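Side-chain contacts in tyrocidine synthetase 3 (Brevibacillus brevis, PDB 2JGP), which takes part in nonribosomal synthesis of the antibiotic tyrocidine, its peptidyl carrier and condensation domains acting together in peptide-bond formation: residues A[268-271]-A[272-275]; A[407-410]-A[411-415]; A[419-422]-A[423-426]; A[480-484]-A[485-489]. All blocks are in the same frame, centred on the assembly; numbering follows the deposited sequence.

Overall arrangement
All four contacts are local and follow one another along the chain, inside the range of the condensation domain. Interaction 1 lies on helix 267-279 and interaction 2 at the start of helix 409-415; their centres are about 11 Å apart and they touch. Interaction 3 is in the loop from that helix to strand 430-435, about 15 Å from interaction 2 between centres, and meets it through Pro426. Interaction 4 ends strand 476-483, in the same sheet as 430-435, about 18 Å from interaction 3 between centres. The centres of interactions 1 and 4 are about 37 Å apart. The series runs from helix 267-279, which touches the carrier domain, to the end of an inner strand of that sheet.

Interaction 1: residues A[268-271]-A[272-275]; sequences AFHK and QEAY
The carbonyl oxygen of His270 is gripped by two donors. Ala274 N reaches it at 2.8 Å, tilted 30° from the carbonyl plane, and a water donates to the same His270 O at 2.6 Å. This water also donates to Glu273 OE2 at 2.9 Å. It ties the carboxylate back to the backbone one turn away. The water also lies above one face of the His270 ring, close to its centre. The Glu273 chain runs extended beyond CG, with CG turned away from its own backbone N (chi1 174°). This brings OE2 near the imidazole, the side chains crossing at a slant, and its nearest ring atom, His270 CD2, is 4.0 Å away. Ring and carboxylate stand steeply to each other. The nearby carboxylate would probably favour a protonated His270, though the two are not in contact.

A second wet carbonyl lies on the other flank. Ala268 O takes Gln272 N at 3.0 Å, with the donor in the carbonyl plane, and a water at 2.7 Å. Gln272 bends at chi2 (-72°), so its amide folds back and NE2 gives a hydrogen bond to that water. The amide is pinned by the end of helix 387-403 and the loop after it: OE1 accepts from Asp406 N, and NE2 donates to Gly403 O. Lys271 and Gln272 touch helix 41-55 of the carrier domain. The arrangement is that of a regular alpha helix, with backbone bonds from each residue to the fourth one on and the carbonyls of Ala268 and His270 also hydrated, set where the carrier and condensation domains meet.

Interaction 2: residues A[407-410]-A[411-415]; sequences YPFE and ELVEK
Tyr407 packs its ring against the first turn of the helix that follows it, and this is the tight side of the contact. With CG opposite the backbone N (chi1 -177°), the ring reaches the chain at Glu411 and Leu412. Tyr407 CE2 comes to 3.5 Å from Leu412 CA, and CE1 on the other side of the ring meets Glu411 CB at 3.6 Å. The ring crosses both side chains at about a right angle. Its OH reaches as far as Lys415 CB, 3.5 Å away.

A second aromatic, Phe409, packs on the residue one turn further along. Phe409 CE2 touches Val413 CG2 at 3.5 Å, while Leu412 CD2 lies further from the same ring. Pro408 is the N-cap residue. Its carbonyl oxygen accepts Leu412 N at 3.3 Å, in the carbonyl plane, and a weak bond from Glu411 N. Phe409 O then takes Val413 N at 3.1 Å, continuing the helix.

The other side is looser and faces solvent. The Glu411 side chain lies beside the Pro408 ring, Glu411 CG 4.0 Å from Pro408 CB, and its carboxylate leads away. Glu414 and Lys415 are exposed too, and the bond from Glu414 N to Glu410 O is weak. Glu410, by contrast, is held: it bends at chi2 and sends OE1 to a hydrogen bond with Ser101 OG.

The helix and the residues leading into it lie between helices 267-279 and 101-113: Tyr407 meets Phe269 and bonds weakly to Glu273, Glu410 leans on helix 101-113, and Phe409 meets Phe428 in the approach to strand 430-435.

Interaction 3: residues A[419-422]-A[423-426]; sequences ARDL and SRNP
The carboxylate of Asp421 is met on one face by both Ser423 and Arg424. Ser423 N and Ser423 OG reach Asp421 OD1 from this face, each about 45° out of the plane. The N to OD1 distance is 2.8 Å and the OG to OD1 distance is 2.6 Å. Two donors from one residue thus hold a single oxygen and fix the rotation of the acid. The aliphatic part of Arg424 lies over the same face. Its CG sits 3.5 Å from Asp421 CG, and its CD comes to 3.2 Å from Asp421 OD2. The guanidinium plane is turned 49° from the carboxylate, and the two groups do not pair: Arg424 NE stays 4.6 Å from Asp421 OD2.

The bends at chi2 and chi3 of Arg424 carry its charged end past the acid. There NH2 forms a salt bridge with Asp429 and a hydrogen bond to Leu287 O. Arg295 lies close to NH1, so two like charges come near each other, and the acid of Asp429 may offset them.

Asp421, the first residue of the turn, has a positive phi of 79°. Ser423 OG sits between its own backbone N and carbonyl carbon, on the side facing the acid. The backbone bond closing the bend, Arg424 N to Asp421 O, is weak at 3.4 Å, so the side-chain bonds probably help to hold the loop. An aspartate accepting from the backbone N two residues on is an Asx turn, here overlapping a type I beta turn in a surface loop before strand 430-435.

Interaction 4: residues A[480-484]-A[485-489]; sequences VEYST and SLFTR
A chi1 of 60° stands the Tyr482 ring over its own backbone, between N and the carbonyl carbon, and so turns it toward the chain that comes back as Phe487 to Arg489. The Phe487 side chain, with CG opposite its carbonyl carbon, slides past the tyrosine in the other direction. Tyr482 CD1 meets Phe487 CB at 4.0 Å. Further out, Tyr482 CE1 lies 3.4 Å from Phe487 O, and Tyr482 OH comes to 3.4 Å from Arg489 CA. That hydroxyl also sits over one face of the Arg489 guanidinium, toward its rim.

The return is made by a tight turn at the end of strand 476-483. Ser483 O accepts two backbone donors. Phe487 N approaches at 3.2 Å, almost in line with the C=O bond, while Leu486 N comes at 3.1 Å from 61° above the carbonyl plane. The Leu486 bond spans three residues and the Phe487 bond four, like a single turn of helix. Ser483 CB packs on Leu486 CG at 3.9 Å, and Ser483 OG bonds to Asp464 O. A water bridges Thr484 O and Phe487 O, donating to both.

Thr488 then caps helix 489-508, its OG1 accepting from Thr491 N. Arg489 reaches back to strand 303-309, where NH2 forms a salt bridge with Asp304 and a hydrogen bond to Gln305 O.

Interaction 1: residues A[268-271]-A[272-275]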
# COMPACT_ATOMS: atom_id res chain seq x y z
N ALA A 268 8.56 0.47 -21.74
CA ALA A 268 8.64 -0.02 -20.37
C ALA A 268 7.25 -0.26 -19.77
O ALA A 268 7.03 -1.27 -19.13
CB ALA A 268 9.42 0.95 -19.49
N PHE A 269 6.32 0.66 -20.00
CA PHE A 269 4.94 0.50 -19.52
C PHE A 269 4.28 -0.73 -20.14
O PHE A 269 3.57 -1.46 -19.46
CB PHE A 269 4.12 1.76 -19.80
CG PHE A 269 2.68 1.67 -19.39
CD1 PHE A 269 2.28 2.07 -18.13
CD2 PHE A 269 1.72 1.21 -20.28
CE1 PHE A 269 0.95 2.00 -17.75
CE2 PHE A 269 0.38 1.14 -19.90
CZ PHE A 269 -0.00 1.53 -18.64
N HIS A 270 4.52 -0.96 -21.42
CA HIS A 270 3.96 -2.14 -22.10
C HIS A 270 4.44 -3.44 -21.45
O HIS A 270 3.70 -4.41 -21.36
CB HIS A 270 4.33 -2.13 -23.58
CG HIS A 270 3.45 -2.99 -24.42
ND1 HIS A 270 3.85 -4.23 -24.89
CD2 HIS A 270 2.20 -2.80 -24.90
CE1 HIS A 270 2.87 -4.76 -25.61
NE2 HIS A 270 1.87 -3.90 -25.64
N LYS A 271 5.69 -3.44 -20.98
CA LYS A 271 6.25 -4.60 -20.29
C LYS A 271 5.68 -4.74 -18.88
O LYS A 271 5.44 -5.86 -18.43
CB LYS A 271 7.78 -4.52 -20.24
CG LYS A 271 8.46 -4.67 -21.59
CD LYS A 271 8.40 -6.10 -22.10
CE LYS A 271 9.18 -6.26 -23.40
NZ LYS A 271 9.12 -7.67 -23.90
N GLN A 272 5.48 -3.62 -18.18
CA GLN A 272 4.80 -3.65 -16.87
C GLN A 272 3.41 -4.26 -17.03
O GLN A 272 3.02 -5.13 -16.26
CB GLN A 272 4.65 -2.25 -16.25
CG GLN A 272 5.95 -1.53 -15.91
CD GLN A 272 6.65 -2.12 -14.71
OE1 GLN A 272 6.16 -2.01 -13.59
NE2 GLN A 272 7.80 -2.75 -14.94
N GLU A 273 2.69 -3.79 -18.05
CA GLU A 273 1.35 -4.29 -18.35
C GLU A 273 1.37 -5.76 -18.74
O GLU A 273 0.56 -6.55 -18.24
CB GLU A 273 0.74 -3.47 -19.49
CG GLU A 273 -0.60 -3.99 -19.99
CD GLU A 273 -1.21 -3.08 -21.03
OE1 GLU A 273 -2.22 -2.41 -20.71
OE2 GLU A 273 -0.68 -3.03 -22.16
N ALA A 274 2.28 -6.13 -19.65
CA ALA A 274 2.36 -7.48 -20.21
C ALA A 274 2.45 -8.54 -19.13
O ALA A 274 1.82 -9.60 -19.25
CB ALA A 274 3.55 -7.59 -21.15
N TYR A 275 3.22 -8.26 -18.08
CA TYR A 275 3.33 -9.19 -16.96
C TYR A 275 1.96 -9.54 -16.38
O TYR A 275 1.66 -10.71 -16.15
CB TYR A 275 4.24 -8.63 -15.85
CG TYR A 275 4.20 -9.51 -14.63
CD1 TYR A 275 4.98 -10.66 -14.54
CD2 TYR A 275 3.33 -9.23 -13.58
CE1 TYR A 275 4.92 -11.48 -13.44
CE2 TYR A 275 3.26 -10.05 -12.47
CZ TYR A 275 4.06 -11.17 -12.40
OH TYR A 275 3.97 -11.98 -11.30
O HOH W 1 9.03 -2.37 -17.64
O HOH W 2 1.45 -4.88 -22.62

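Interaction 2: residues A[407-410]-A[411-415]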
# COMPACT_ATOMS: atom_id res chain seq x y z
N TYR A 407 2.12 -0.42 -13.06
CA TYR A 407 0.95 -0.56 -13.90
C TYR A 407 -0.27 -0.35 -12.99
O TYR A 407 -0.50 -1.16 -12.10
CB TYR A 407 0.92 -1.94 -14.53
CG TYR A 407 -0.22 -2.18 -15.49
CD1 TYR A 407 -0.37 -1.40 -16.63
CD2 TYR A 407 -1.14 -3.20 -15.27
CE1 TYR A 407 -1.41 -1.62 -17.52
CE2 TYR A 407 -2.18 -3.43 -16.15
CZ TYR A 407 -2.31 -2.64 -17.27
OH TYR A 407 -3.35 -2.87 -18.15
N PRO A 408 -1.01 0.75 -13.18
CA PRO A 408 -2.19 1.04 -12.35
C PRO A 408 -3.21 -0.09 -12.32
O PRO A 408 -3.56 -0.63 -13.37
CB PRO A 408 -2.79 2.28 -13.02
CG PRO A 408 -1.66 2.93 -13.71
CD PRO A 408 -0.78 1.81 -14.18
N PHE A 409 -3.69 -0.43 -11.13
CA PHE A 409 -4.74 -1.44 -10.98
C PHE A 409 -5.97 -1.09 -11.82
O PHE A 409 -6.64 -1.97 -12.34
CB PHE A 409 -5.13 -1.62 -9.50
CG PHE A 409 -6.07 -2.77 -9.26
CD1 PHE A 409 -5.61 -4.08 -9.30
CD2 PHE A 409 -7.42 -2.54 -9.03
CE1 PHE A 409 -6.48 -5.14 -9.10
CE2 PHE A 409 -8.30 -3.61 -8.83
CZ PHE A 409 -7.83 -4.90 -8.87
N GLU A 410 -6.22 0.22 -11.97
CA GLU A 410 -7.34 0.73 -12.79
C GLU A 410 -7.23 0.30 -14.25
O GLU A 410 -8.24 -0.01 -14.88
CB GLU A 410 -7.40 2.26 -12.74
CG GLU A 410 -7.73 2.85 -11.37
CD GLU A 410 -6.53 2.97 -10.45
OE1 GLU A 410 -5.39 3.04 -10.96
OE2 GLU A 410 -6.73 3.00 -9.22
N GLU A 411 -6.01 0.31 -14.79
CA GLU A 411 -5.77 -0.12 -16.16
C GLU A 411 -5.97 -1.62 -16.33
O GLU A 411 -6.54 -2.07 -17.33
CB GLU A 411 -4.36 0.27 -16.61
CG GLU A 411 -4.16 1.77 -16.78
CD GLU A 411 -5.11 2.37 -17.79
OE1 GLU A 411 -5.34 1.73 -18.85
OE2 GLU A 411 -5.64 3.47 -17.53
N LEU A 412 -5.49 -2.40 -15.36
CA LEU A 412 -5.62 -3.85 -15.40
C LEU A 412 -7.07 -4.29 -15.46
O LEU A 412 -7.44 -5.14 -16.27
CB LEU A 412 -4.95 -4.48 -14.17
CG LEU A 412 -5.00 -6.01 -14.07
CD1 LEU A 412 -4.42 -6.67 -15.31
CD2 LEU A 412 -4.27 -6.47 -12.82
N VAL A 413 -7.90 -3.72 -14.59
CA VAL A 413 -9.32 -4.07 -14.53
C VAL A 413 -10.02 -3.83 -15.87
O VAL A 413 -10.77 -4.69 -16.34
CB VAL A 413 -10.05 -3.27 -13.43
CG1 VAL A 413 -11.57 -3.34 -13.60
CG2 VAL A 413 -9.62 -3.77 -12.05
N GLU A 414 -9.76 -2.68 -16.48
CA GLU A 414 -10.36 -2.33 -17.76
C GLU A 414 -9.78 -3.17 -18.91
O GLU A 414 -10.51 -3.56 -19.82
CB GLU A 414 -10.18 -0.84 -18.05
CG GLU A 414 -10.94 0.08 -17.09
CD GLU A 414 -12.45 -0.04 -17.23
OE1 GLU A 414 -13.15 0.03 -16.19
OE2 GLU A 414 -12.95 -0.19 -18.37
N LYS A 415 -8.48 -3.44 -18.85
CA LYS A 415 -7.79 -4.18 -19.92
C LYS A 415 -8.20 -5.65 -19.96
O LYS A 415 -8.20 -6.26 -21.03
CB LYS A 415 -6.27 -4.06 -19.76
CG LYS A 415 -5.46 -4.53 -20.96
CD LYS A 415 -5.60 -3.59 -22.14
CE LYS A 415 -4.63 -3.95 -23.26
NZ LYS A 415 -4.44 -2.82 -24.21

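Interaction 3: residues A[419-422]-A[423-426]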
# COMPACT_ATOMS: atom_id res chain seq x y z
N ALA A 419 -15.25 -10.14 -15.62
CA ALA A 419 -15.97 -11.28 -15.05
C ALA A 419 -16.41 -10.75 -13.69
O ALA A 419 -16.03 -11.28 -12.64
CB ALA A 419 -15.07 -12.49 -14.91
N ARG A 420 -17.22 -9.70 -13.73
CA ARG A 420 -17.27 -8.70 -12.66
C ARG A 420 -18.14 -9.09 -11.46
O ARG A 420 -17.60 -9.50 -10.43
CB ARG A 420 -17.70 -7.34 -13.24
CG ARG A 420 -17.32 -6.14 -12.39
CD ARG A 420 -17.74 -4.84 -13.06
NE ARG A 420 -19.16 -4.83 -13.42
CZ ARG A 420 -20.16 -4.70 -12.55
NH1 ARG A 420 -19.93 -4.57 -11.24
NH2 ARG A 420 -21.42 -4.71 -12.99
N ASP A 421 -19.47 -8.96 -11.59
CA ASP A 421 -20.42 -9.24 -10.51
C ASP A 421 -20.48 -8.08 -9.50
O ASP A 421 -19.47 -7.70 -8.92
CB ASP A 421 -20.05 -10.56 -9.80
CG ASP A 421 -21.16 -11.08 -8.91
OD1 ASP A 421 -22.04 -10.30 -8.50
OD2 ASP A 421 -21.14 -12.29 -8.59
N LEU A 422 -21.69 -7.56 -9.28
CA LEU A 422 -21.92 -6.44 -8.34
C LEU A 422 -21.83 -6.89 -6.87
O LEU A 422 -21.66 -6.07 -5.98
CB LEU A 422 -23.30 -5.81 -8.62
CG LEU A 422 -23.53 -4.33 -8.25
CD1 LEU A 422 -22.58 -3.41 -8.99
CD2 LEU A 422 -24.98 -3.94 -8.55
N SER A 423 -21.95 -8.20 -6.63
CA SER A 423 -21.86 -8.76 -5.28
C SER A 423 -20.42 -8.99 -4.83
O SER A 423 -20.18 -9.37 -3.69
CB SER A 423 -22.64 -10.07 -5.20
OG SER A 423 -22.06 -11.07 -6.03
N ARG A 424 -19.46 -8.75 -5.72
CA ARG A 424 -18.05 -8.98 -5.39
C ARG A 424 -17.13 -7.99 -6.11
O ARG A 424 -17.60 -7.15 -6.88
CB ARG A 424 -17.67 -10.44 -5.66
CG ARG A 424 -18.34 -11.10 -6.85
CD ARG A 424 -18.62 -12.57 -6.58
NE ARG A 424 -17.49 -13.21 -5.92
CZ ARG A 424 -17.54 -14.34 -5.22
NH1 ARG A 424 -18.68 -15.01 -5.08
NH2 ARG A 424 -16.44 -14.80 -4.64
N ASN A 425 -15.84 -8.08 -5.84
CA ASN A 425 -14.87 -7.13 -6.36
C ASN A 425 -14.04 -7.72 -7.50
O ASN A 425 -13.89 -8.93 -7.58
CB ASN A 425 -13.97 -6.63 -5.23
CG ASN A 425 -14.69 -5.68 -4.30
OD1 ASN A 425 -14.84 -4.50 -4.62
ND2 ASN A 425 -15.13 -6.18 -3.16
N PRO A 426 -13.51 -6.85 -8.38
CA PRO A 426 -12.74 -7.36 -9.50
C PRO A 426 -11.43 -8.02 -9.05
O PRO A 426 -10.74 -7.50 -8.17
CB PRO A 426 -12.49 -6.11 -10.36
CG PRO A 426 -12.66 -4.95 -9.46
CD PRO A 426 -13.60 -5.38 -8.38

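Interaction 4: residues A[480-484]-A[485-489]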
# COMPACT_ATOMS: atom_id res chain seq x y z
N VAL A 480 -9.19 -9.51 11.49
CA VAL A 480 -10.05 -9.80 10.34
C VAL A 480 -11.24 -8.85 10.37
O VAL A 480 -12.01 -8.83 11.32
CB VAL A 480 -10.53 -11.27 10.33
CG1 VAL A 480 -11.45 -11.53 9.13
CG2 VAL A 480 -9.33 -12.21 10.29
N GLU A 481 -11.34 -8.04 9.32
CA GLU A 481 -12.49 -7.19 9.07
C GLU A 481 -13.30 -7.92 8.02
O GLU A 481 -12.79 -8.25 6.96
CB GLU A 481 -12.03 -5.83 8.54
CG GLU A 481 -13.14 -4.93 8.04
CD GLU A 481 -12.59 -3.76 7.25
OE1 GLU A 481 -12.17 -2.77 7.88
OE2 GLU A 481 -12.57 -3.84 6.00
N TYR A 482 -14.57 -8.19 8.32
CA TYR A 482 -15.38 -9.06 7.47
C TYR A 482 -16.77 -8.51 7.23
O TYR A 482 -17.28 -7.71 8.01
CB TYR A 482 -15.48 -10.46 8.10
CG TYR A 482 -16.14 -10.47 9.46
CD1 TYR A 482 -17.50 -10.67 9.60
CD2 TYR A 482 -15.38 -10.31 10.62
CE1 TYR A 482 -18.11 -10.69 10.85
CE2 TYR A 482 -15.97 -10.32 11.87
CZ TYR A 482 -17.33 -10.52 11.98
OH TYR A 482 -17.92 -10.54 13.21
N SER A 483 -17.37 -8.96 6.13
CA SER A 483 -18.73 -8.58 5.76
C SER A 483 -19.73 -9.21 6.72
O SER A 483 -19.79 -10.43 6.85
CB SER A 483 -19.04 -9.06 4.34
OG SER A 483 -18.14 -8.50 3.41
N THR A 484 -20.53 -8.37 7.38
CA THR A 484 -21.56 -8.82 8.31
C THR A 484 -22.64 -9.65 7.59
O THR A 484 -23.30 -10.50 8.20
CB THR A 484 -22.22 -7.61 9.01
OG1 THR A 484 -21.19 -6.83 9.65
CG2 THR A 484 -23.23 -8.06 10.05
N SER A 485 -22.82 -9.41 6.30
CA SER A 485 -23.82 -10.11 5.50
C SER A 485 -23.41 -11.55 5.14
O SER A 485 -24.24 -12.31 4.66
CB SER A 485 -24.09 -9.33 4.22
OG SER A 485 -22.93 -9.28 3.42
N LEU A 486 -22.15 -11.90 5.38
CA LEU A 486 -21.60 -13.20 4.97
C LEU A 486 -21.17 -14.11 6.13
O LEU A 486 -21.38 -15.33 6.07
CB LEU A 486 -20.41 -12.99 4.04
CG LEU A 486 -20.65 -12.23 2.74
CD1 LEU A 486 -19.34 -12.18 1.93
CD2 LEU A 486 -21.77 -12.87 1.92
N PHE A 487 -20.55 -13.54 7.16
CA PHE A 487 -19.95 -14.34 8.24
C PHE A 487 -20.40 -13.90 9.63
O PHE A 487 -20.63 -12.71 9.88
CB PHE A 487 -18.42 -14.27 8.19
CG PHE A 487 -17.85 -14.50 6.82
CD1 PHE A 487 -17.82 -15.77 6.27
CD2 PHE A 487 -17.32 -13.44 6.08
CE1 PHE A 487 -17.28 -15.99 5.00
CE2 PHE A 487 -16.78 -13.65 4.82
CZ PHE A 487 -16.76 -14.92 4.29
N THR A 488 -20.54 -14.88 10.52
CA THR A 488 -20.79 -14.62 11.93
C THR A 488 -19.45 -14.37 12.62
O THR A 488 -18.38 -14.74 12.10
CB THR A 488 -21.49 -15.82 12.62
OG1 THR A 488 -20.61 -16.96 12.63
CG2 THR A 488 -22.78 -16.19 11.90
N ARG A 489 -19.50 -13.74 13.79
CA ARG A 489 -18.32 -13.56 14.63
C ARG A 489 -17.67 -14.90 14.97
O ARG A 489 -16.44 -15.01 14.95
CB ARG A 489 -18.69 -12.82 15.92
CG ARG A 489 -17.54 -12.69 16.91
CD ARG A 489 -17.87 -11.69 18.00
NE ARG A 489 -18.00 -10.34 17.45
CZ ARG A 489 -16.98 -9.55 17.10
NH1 ARG A 489 -15.72 -9.96 17.25
NH2 ARG A 489 -17.22 -8.34 16.61
O HOH W 3 -22.57 -11.30 10.66